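Local coordinates for protein hydroxynitrile lyase (Passiflora edulis, PDB 5Y02) that probably acts as a lyase that splits cyanohydrins such as (R)-mandelonitrile into an aldehyde and hydrogen cyanide, at residues Gln21-Ile24 and Asp25-Ala29; Asp74-Asn77 and Phe78-Pro82; Glu86-Lys89 and Glu90-Ala94. One frame throughout, in Å; residues are numbered along the deposited sequence.

Contact 1. Residues Gln21-Ile24 and Asp25-Ala29; sequences QKQI and DQIIA
Gln21 and Asp25, Gln23 and Ile27, and Ile24 and Ile28 meet one turn apart in the first two turns of helix 21-37. This helix packs on the antiparallel sheet of a stress-responsive A/B barrel domain. The backbone bonds are regular i to i+4 helix bonds: Asp25 N to Gln21 O (2.8 Å), Gln26 N to Lys22 O, Ile27 N to Gln23 O and Ile28 N to Ile24 O.

The polar side-chain bond lies on the exposed flank. Gln21 CG stands anti to its own N (chi1 -174°), and the chain then bends at chi2, which brings the amide across the carboxylate of Asp25. Gln21 NE2 gives a hydrogen bond of 2.8 Å to Asp25 OD1. The acceptor lies close to the plane of the amide, but the amide reaches OD1 from above the carboxylate plane. The two planes are 60° apart. Elsewhere on the helix, Gln26 NE2 bonds to Asp30 OD1.

The apolar contacts face the sheet and helix 82-91. Ile24 and Ile28 lie side by side and point the same way, with CG2 of Ile24 3.9 Å from CD1 of Ile28. Both rest on Tyr15 of strand 7-15. Ile27 crosses Gln23 at about a right angle, and also packs on Tyr15, Glu90, Phe91 and Ala94. Trimming Ile27 to an alanine removes CG1, CG2 and CD1, which would probably open a gap against Phe91 and Ala94 and leave the Gln23 amide freer to turn. Ile27 CG1 lies against the preceding turn, 3.3 Å from Gln23 O and 4.0 Å from Gln23 NE2.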
loop_
_atom_site.group_PDB
_atom_site.type_symbol
_atom_site.label_atom_id
_atom_site.label_comp_id
_atom_site.label_asym_id
_atom_site.label_seq_id
_atom_site.Cartn_x
_atom_site.Cartn_y
_atom_site.Cartn_z
ATOM N N GLN A 21 -9.564 13.962 16.425
ATOM C CA GLN A 21 -8.356 13.982 15.600
ATOM C C GLN A 21 -7.118 13.945 16.484
ATOM O O GLN A 21 -6.095 13.397 16.103
ATOM C CB GLN A 21 -8.312 15.200 14.687
ATOM C CG GLN A 21 -7.153 15.189 13.710
ATOM C CD GLN A 21 -7.120 13.964 12.821
ATOM O OE1 GLN A 21 -8.154 13.549 12.300
ATOM N NE2 GLN A 21 -5.910 13.384 12.613
ATOM N N LYS A 22 -7.228 14.488 17.685
ATOM C CA LYS A 22 -6.136 14.435 18.640
ATOM C C LYS A 22 -5.752 13.002 18.948
ATOM O O LYS A 22 -4.563 12.656 18.997
ATOM C CB LYS A 22 -6.566 15.155 19.924
ATOM C CG LYS A 22 -5.471 15.341 20.954
ATOM C CD LYS A 22 -6.068 15.967 22.204
ATOM C CE LYS A 22 -5.161 17.027 22.795
ATOM N NZ LYS A 22 -3.853 16.465 23.211
ATOM N N GLN A 23 -6.752 12.154 19.178
ATOM C CA GLN A 23 -6.477 10.758 19.470
ATOM C C GLN A 23 -5.983 9.999 18.230
ATOM O O GLN A 23 -5.125 9.120 18.350
ATOM C CB GLN A 23 -7.685 10.071 20.101
ATOM C CG GLN A 23 -7.469 8.600 20.440
ATOM C CD GLN A 23 -6.413 8.353 21.498
ATOM O OE1 GLN A 23 -5.932 9.283 22.164
ATOM N NE2 GLN A 23 -6.043 7.083 21.671
ATOM N N ILE A 24 -6.516 10.331 17.052
ATOM C CA ILE A 24 -6.027 9.737 15.803
ATOM C C ILE A 24 -4.537 10.060 15.629
ATOM O O ILE A 24 -3.733 9.160 15.354
ATOM C CB ILE A 24 -6.856 10.180 14.579
ATOM C CG1 ILE A 24 -8.258 9.577 14.634
ATOM C CG2 ILE A 24 -6.193 9.721 13.275
ATOM C CD1 ILE A 24 -9.272 10.315 13.803
ATOM N N ASP A 25 -4.188 11.332 15.820
ATOM C CA ASP A 25 -2.794 11.791 15.822
ATOM C C ASP A 25 -1.932 10.966 16.781
ATOM O O ASP A 25 -0.850 10.516 16.416
ATOM C CB ASP A 25 -2.689 13.281 16.192
ATOM C CG ASP A 25 -3.235 14.231 15.116
ATOM O OD1 ASP A 25 -3.491 13.821 13.958
ATOM O OD2 ASP A 25 -3.404 15.430 15.461
ATOM N N GLN A 26 -2.431 10.749 17.991
ATOM C CA GLN A 26 -1.727 9.955 18.989
ATOM C C GLN A 26 -1.524 8.495 18.536
ATOM O O GLN A 26 -0.440 7.920 18.715
ATOM C CB GLN A 26 -2.476 9.997 20.332
ATOM C CG GLN A 26 -1.731 9.351 21.493
ATOM C CD GLN A 26 -0.390 10.003 21.738
ATOM O OE1 GLN A 26 -0.333 11.181 22.087
ATOM N NE2 GLN A 26 0.696 9.265 21.515
ATOM N N ILE A 27 -2.560 7.909 17.936
ATOM C CA ILE A 27 -2.501 6.532 17.485
ATOM C C ILE A 27 -1.394 6.385 16.432
ATOM O O ILE A 27 -0.607 5.432 16.470
ATOM C CB ILE A 27 -3.866 6.049 16.947
ATOM C CG1 ILE A 27 -4.852 5.856 18.104
ATOM C CG2 ILE A 27 -3.723 4.725 16.199
ATOM C CD1 ILE A 27 -6.291 5.751 17.625
ATOM N N ILE A 28 -1.329 7.347 15.522
ATOM C CA ILE A 28 -0.343 7.339 14.455
ATOM C C ILE A 28 1.064 7.539 15.030
ATOM O O ILE A 28 2.010 6.877 14.576
ATOM C CB ILE A 28 -0.690 8.376 13.370
ATOM C CG1 ILE A 28 -1.981 7.928 12.646
ATOM C CG2 ILE A 28 0.446 8.506 12.362
ATOM C CD1 ILE A 28 -2.644 9.014 11.824
ATOM N N ALA A 29 1.197 8.412 16.018
ATOM C CA ALA A 29 2.492 8.591 16.695
ATOM C C ALA A 29 2.937 7.317 17.411
ATOM O O ALA A 29 4.113 6.962 17.351
ATOM C CB ALA A 29 2.454 9.762 17.662
#

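Contact 2. Residues Asp74-Asn77 and Phe78-Pro82; sequences DFLN and FFYSP. With MXN ((2R)-hydroxy(phenyl)ethanenitrile), chain M.
The rings of Phe75 and Phe79 lie side by side, one turn apart on helix 72-79, and point the same way. Their planes are 21° apart, but they are slid so far that they barely overlap, with centroids 5.4 Å apart. One face of the Phe75 ring takes CB of Phe79, set toward the rim. The closest ring atoms are Phe75 CZ and Phe79 CD1, at 3.9 Å. CE2 of Tyr80 stands at the edge of the Phe79 ring. The Phe78 ring has the carbonyl O of Phe75 at its edge, and the Tyr80 ring has Leu76 O at its edge, 3.4 Å from Tyr80 CD2. Leu76 CD2 runs alongside Tyr80 CE2 at 4.2 Å.

CG is anti to the backbone N in all three phenylalanines (chi1 167° in Phe78). This turns Phe78 and Phe79 to the bound mandelonitrile. Phe78 CE2 comes within 3.8 Å of C5 of the ligand ring. Phe79 CE1 lies 3.9 Å from the nitrile atom N9. Both are van der Waals contacts, whereas the ligand is hydrogen-bonded to Tyr31 OH and His9 NE2. Phe75 sits behind, with its ring against His9 and Phe69. Glu55 of the second subunit packs on both Phe75 and Phe79.

Backbone bonds Phe78 N to Asp74 O, Phe79 N to Phe75 O and Tyr80 N to Leu76 O close the last turn. Tyr80 then leaves helical geometry. Ser81 doubles back: its OG donates a 2.7 Å bond to Phe78 O, in the carbonyl plane on a lone pair, and its N bonds to the same oxygen. The segment is thus a helix end turning straight into the N-cap of helix 82-91, and Phe78 and Phe79 form part of the wall of the mandelonitrile pocket.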
loop_
_atom_site.group_PDB
_atom_site.type_symbol
_atom_site.label_atom_id
_atom_site.label_comp_id
_atom_site.label_asym_id
_atom_site.label_seq_id
_atom_site.Cartn_x
_atom_site.Cartn_y
_atom_site.Cartn_z
ATOM N N ASP A 74 11.079 -12.268 11.107
ATOM C CA ASP A 74 11.206 -11.012 11.833
ATOM C C ASP A 74 9.854 -10.308 11.966
ATOM O O ASP A 74 9.541 -9.801 13.034
ATOM C CB ASP A 74 12.222 -10.086 11.169
ATOM C CG ASP A 74 13.656 -10.576 11.337
ATOM O OD1 ASP A 74 14.046 -10.876 12.474
ATOM O OD2 ASP A 74 14.386 -10.666 10.326
ATOM N N PHE A 75 9.046 -10.327 10.906
ATOM C CA PHE A 75 7.696 -9.770 10.994
ATOM C C PHE A 75 6.864 -10.429 12.096
ATOM O O PHE A 75 6.232 -9.748 12.908
ATOM C CB PHE A 75 6.938 -9.858 9.656
ATOM C CG PHE A 75 5.526 -9.369 9.768
ATOM C CD1 PHE A 75 5.274 -8.020 9.919
ATOM C CD2 PHE A 75 4.474 -10.254 9.836
ATOM C CE1 PHE A 75 3.974 -7.540 10.054
ATOM C CE2 PHE A 75 3.170 -9.794 9.988
ATOM C CZ PHE A 75 2.926 -8.436 10.109
ATOM N N LEU A 76 6.866 -11.752 12.115
ATOM C CA LEU A 76 6.076 -12.501 13.072
ATOM C C LEU A 76 6.587 -12.345 14.512
ATOM O O LEU A 76 5.790 -12.237 15.444
ATOM C CB LEU A 76 5.993 -13.963 12.646
ATOM C CG LEU A 76 5.161 -14.205 11.384
ATOM C CD1 LEU A 76 5.328 -15.626 10.871
ATOM C CD2 LEU A 76 3.685 -13.911 11.640
ATOM N N ASN A 77 7.903 -12.280 14.689
ATOM C CA ASN A 77 8.460 -11.925 16.019
ATOM C C ASN A 77 7.983 -10.533 16.463
ATOM O O ASN A 77 7.546 -10.358 17.596
ATOM C CB ASN A 77 9.990 -11.991 16.009
ATOM C CG ASN A 77 10.514 -13.418 15.949
ATOM O OD1 ASN A 77 9.886 -14.344 16.467
ATOM N ND2 ASN A 77 11.670 -13.601 15.318
ATOM N N PHE A 78 8.049 -9.564 15.549
ATOM C CA PHE A 78 7.519 -8.218 15.788
ATOM C C PHE A 78 6.028 -8.218 16.155
ATOM O O PHE A 78 5.631 -7.676 17.197
ATOM C CB PHE A 78 7.741 -7.344 14.558
ATOM C CG PHE A 78 6.971 -6.055 14.576
ATOM C CD1 PHE A 78 7.435 -4.965 15.310
ATOM C CD2 PHE A 78 5.782 -5.924 13.849
ATOM C CE1 PHE A 78 6.733 -3.765 15.320
ATOM C CE2 PHE A 78 5.070 -4.727 13.861
ATOM C CZ PHE A 78 5.546 -3.646 14.601
ATOM N N PHE A 79 5.217 -8.840 15.304
ATOM C CA PHE A 79 3.753 -8.716 15.396
ATOM C C PHE A 79 3.173 -9.303 16.686
ATOM O O PHE A 79 2.150 -8.819 17.181
ATOM C CB PHE A 79 3.091 -9.341 14.156
ATOM C CG PHE A 79 1.683 -8.884 13.929
ATOM C CD1 PHE A 79 1.422 -7.572 13.554
ATOM C CD2 PHE A 79 0.616 -9.760 14.092
ATOM C CE1 PHE A 79 0.119 -7.141 13.344
ATOM C CE2 PHE A 79 -0.691 -9.336 13.875
ATOM C CZ PHE A 79 -0.938 -8.028 13.500
ATOM N N TYR A 80 3.838 -10.316 17.247
ATOM C CA TYR A 80 3.420 -10.902 18.517
ATOM C C TYR A 80 4.295 -10.485 19.702
ATOM O O TYR A 80 4.173 -11.066 20.779
ATOM C CB TYR A 80 3.284 -12.426 18.364
ATOM C CG TYR A 80 2.180 -12.741 17.365
ATOM C CD1 TYR A 80 0.845 -12.793 17.764
ATOM C CD2 TYR A 80 2.465 -12.901 16.009
ATOM C CE1 TYR A 80 -0.172 -13.039 16.844
ATOM C CE2 TYR A 80 1.465 -13.143 15.084
ATOM C CZ TYR A 80 0.148 -13.207 15.504
ATOM O OH TYR A 80 -0.837 -13.444 14.579
ATOM N N SER A 81 5.121 -9.455 19.523
ATOM C CA SER A 81 5.920 -8.890 20.618
ATOM C C SER A 81 5.012 -8.079 21.545
ATOM O O SER A 81 3.940 -7.618 21.126
ATOM C CB SER A 81 7.057 -7.999 20.099
ATOM O OG SER A 81 6.588 -6.786 19.505
ATOM N N PRO A 82 5.423 -7.898 22.807
ATOM C CA PRO A 82 4.564 -7.127 23.715
ATOM C C PRO A 82 4.227 -5.694 23.275
ATOM O O PRO A 82 3.070 -5.315 23.376
ATOM C CB PRO A 82 5.336 -7.165 25.054
ATOM C CG PRO A 82 6.137 -8.414 24.969
ATOM C CD PRO A 82 6.578 -8.485 23.524
HETATM C C1 MXN M . 0.131 -3.186 13.192
HETATM C C2 MXN M . -0.988 -3.415 13.986
HETATM C C3 MXN M . -0.849 -3.854 15.304
HETATM C C4 MXN M . 0.424 -4.049 15.827
HETATM C C5 MXN M . 1.547 -3.836 15.040
HETATM C C6 MXN M . 1.411 -3.403 13.725
HETATM C C7 MXN M . -0.080 -2.761 11.784
HETATM C C8 MXN M . -0.829 -3.866 11.141
HETATM N N9 MXN M . -1.416 -4.744 10.644
HETATM O O10 MXN M . 1.179 -2.567 11.111
#

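Contact 3. Residues Glu86-Lys89 and Glu90-Ala94; sequences EFAK and EFFPA. With MXN ((2R)-hydroxy(phenyl)ethanenitrile), chain M.
Phe87 and Phe91 make the tight part of this contact, on the inner side of helix 82-91. CB of Phe91 sits over one face of the Phe87 ring in a CH-pi contact, 3.5 Å from Phe87 CE2. The two rings are only 21° from parallel, but slid apart with little overlap. Phe87 O accepts two backbone bonds, from Phe91 N (2.8 Å) and, from above the carbonyl plane, from Glu90 N (3.0 Å). Phe87 CG lies anti to the backbone N (chi1 179°), which sends the ring inward, and its edge meets mandelonitrile C4, 3.7 Å from Phe87 CD2. Ala88 CB packs 3.7 Å from Phe92 CE2, and Phe92 CZ approaches C2 of the ligand ring at 3.5 Å. Phe92 also makes a cation-pi contact with Arg57 of the second subunit.

The outer side is looser. Lys89 reaches back along the surface to Glu86 in a salt bridge whose hydrogen bond, Lys89 NZ to Glu86 OE2 at 3.3 Å, is weak. Pro93 has no N-H to give, and its CG merely touches Lys89 O, at 3.3 Å.

Glu90 stands between the two regions. Its OE2 lies beside Phe87 CE1 and close to Asp30 OD2, so the like charges may raise the proton affinity of one of the two acids. Toward the ligand the helix offers ring carbons and a methyl group. Phe87, Ala88, Phe91 and Phe92 therefore probably hold the phenyl group of the ligand by shape and apolar contact.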
loop_
_atom_site.group_PDB
_atom_site.type_symbol
_atom_site.label_atom_id
_atom_site.label_comp_id
_atom_site.label_asym_id
_atom_site.label_seq_id
_atom_site.Cartn_x
_atom_site.Cartn_y
_atom_site.Cartn_z
ATOM N N GLU A 86 0.330 -4.491 22.542
ATOM C CA GLU A 86 -0.253 -3.340 23.226
ATOM C C GLU A 86 -0.790 -2.314 22.248
ATOM O O GLU A 86 -1.860 -1.766 22.469
ATOM C CB GLU A 86 0.741 -2.688 24.196
ATOM C CG GLU A 86 1.040 -3.552 25.418
ATOM C CD GLU A 86 -0.210 -3.918 26.211
ATOM O OE1 GLU A 86 -0.857 -2.999 26.737
ATOM O OE2 GLU A 86 -0.558 -5.119 26.297
ATOM N N PHE A 87 -0.039 -2.052 21.178
ATOM C CA PHE A 87 -0.505 -1.146 20.134
ATOM C C PHE A 87 -1.774 -1.687 19.441
ATOM O O PHE A 87 -2.684 -0.917 19.153
ATOM C CB PHE A 87 0.602 -0.867 19.123
ATOM C CG PHE A 87 0.169 0.035 18.014
ATOM C CD1 PHE A 87 -0.146 1.357 18.281
ATOM C CD2 PHE A 87 0.010 -0.447 16.722
ATOM C CE1 PHE A 87 -0.608 2.190 17.276
ATOM C CE2 PHE A 87 -0.431 0.385 15.705
ATOM C CZ PHE A 87 -0.737 1.709 15.985
ATOM N N ALA A 88 -1.846 -3.001 19.218
ATOM C CA ALA A 88 -3.010 -3.622 18.548
ATOM C C ALA A 88 -4.317 -3.350 19.288
ATOM O O ALA A 88 -5.365 -3.222 18.663
ATOM C CB ALA A 88 -2.814 -5.128 18.398
ATOM N N LYS A 89 -4.233 -3.275 20.615
ATOM C CA LYS A 89 -5.400 -2.983 21.464
ATOM C C LYS A 89 -5.993 -1.599 21.217
ATOM O O LYS A 89 -7.194 -1.404 21.387
ATOM C CB LYS A 89 -5.033 -3.113 22.945
ATOM C CG LYS A 89 -4.746 -4.533 23.374
ATOM C CD LYS A 89 -4.293 -4.578 24.825
ATOM C CE LYS A 89 -3.897 -5.994 25.185
ATOM N NZ LYS A 89 -3.700 -6.161 26.647
ATOM N N GLU A 90 -5.158 -0.639 20.828
ATOM C CA GLU A 90 -5.680 0.658 20.449
ATOM C C GLU A 90 -5.912 0.795 18.957
ATOM O O GLU A 90 -6.863 1.434 18.568
ATOM C CB GLU A 90 -4.863 1.804 21.036
ATOM C CG GLU A 90 -3.521 2.094 20.430
ATOM C CD GLU A 90 -3.004 3.496 20.779
ATOM O OE1 GLU A 90 -3.539 4.187 21.679
ATOM O OE2 GLU A 90 -2.057 3.928 20.130
ATOM N N PHE A 91 -5.073 0.176 18.122
ATOM C CA PHE A 91 -5.166 0.400 16.686
ATOM C C PHE A 91 -6.381 -0.258 16.020
ATOM O O PHE A 91 -7.132 0.421 15.341
ATOM C CB PHE A 91 -3.888 -0.039 15.994
ATOM C CG PHE A 91 -3.866 0.288 14.536
ATOM C CD1 PHE A 91 -3.826 1.611 14.117
ATOM C CD2 PHE A 91 -3.900 -0.727 13.581
ATOM C CE1 PHE A 91 -3.816 1.927 12.762
ATOM C CE2 PHE A 91 -3.887 -0.424 12.232
ATOM C CZ PHE A 91 -3.842 0.898 11.824
ATOM N N PHE A 92 -6.558 -1.565 16.197
ATOM C CA PHE A 92 -7.621 -2.279 15.476
ATOM C C PHE A 92 -9.028 -1.803 15.855
ATOM O O PHE A 92 -9.852 -1.597 14.967
ATOM C CB PHE A 92 -7.465 -3.810 15.598
ATOM C CG PHE A 92 -6.220 -4.334 14.910
ATOM C CD1 PHE A 92 -6.005 -4.088 13.561
ATOM C CD2 PHE A 92 -5.277 -5.074 15.607
ATOM C CE1 PHE A 92 -4.859 -4.532 12.924
ATOM C CE2 PHE A 92 -4.135 -5.549 14.973
ATOM C CZ PHE A 92 -3.922 -5.274 13.624
ATOM N N PRO A 93 -9.289 -1.568 17.161
ATOM C CA PRO A 93 -10.616 -1.023 17.526
ATOM C C PRO A 93 -10.879 0.399 17.025
ATOM O O PRO A 93 -12.054 0.793 16.870
ATOM C CB PRO A 93 -10.624 -1.107 19.064
ATOM C CG PRO A 93 -9.637 -2.203 19.364
ATOM C CD PRO A 93 -8.530 -1.952 18.363
ATOM N N ALA A 94 -9.811 1.154 16.732
ATOM C CA ALA A 94 -9.936 2.506 16.168
ATOM C C ALA A 94 -10.254 2.522 14.664
ATOM O O ALA A 94 -10.586 3.584 14.125
ATOM C CB ALA A 94 -8.690 3.314 16.445
HETATM C C1 MXN M . 0.131 -3.186 13.192
HETATM C C2 MXN M . -0.988 -3.415 13.986
HETATM C C3 MXN M . -0.849 -3.854 15.304
HETATM C C4 MXN M . 0.424 -4.049 15.827
HETATM C C5 MXN M . 1.547 -3.836 15.040
HETATM C C6 MXN M . 1.411 -3.403 13.725
HETATM C C7 MXN M . -0.080 -2.761 11.784
HETATM C C8 MXN M . -0.829 -3.866 11.141
HETATM N N9 MXN M . -1.416 -4.744 10.644
HETATM O O10 MXN M . 1.179 -2.567 11.111
#

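How the contacts relate
Along the chain the order is contact 1 on helix 21-37, contact 2 on helix 72-79 and contact 3 on helix 82-91. All three helices belong to one A/B barrel domain with a four-stranded antiparallel sheet. Contact 3 is the middle piece. Its centre lies about 12 Å from that of contact 1, where Ile27 O meets Phe87 CE1 at 3.3 Å. It lies about 15 Å from the centre of contact 2, where Phe79 CZ meets Phe92 CZ at 4.1 Å. Contacts 1 and 2 stay apart, with nearest atoms about 11 Å distant. Contacts 2 and 3 both touch mandelonitrile, so two consecutive helices line its pocket, and contact 1 packs behind contact 3.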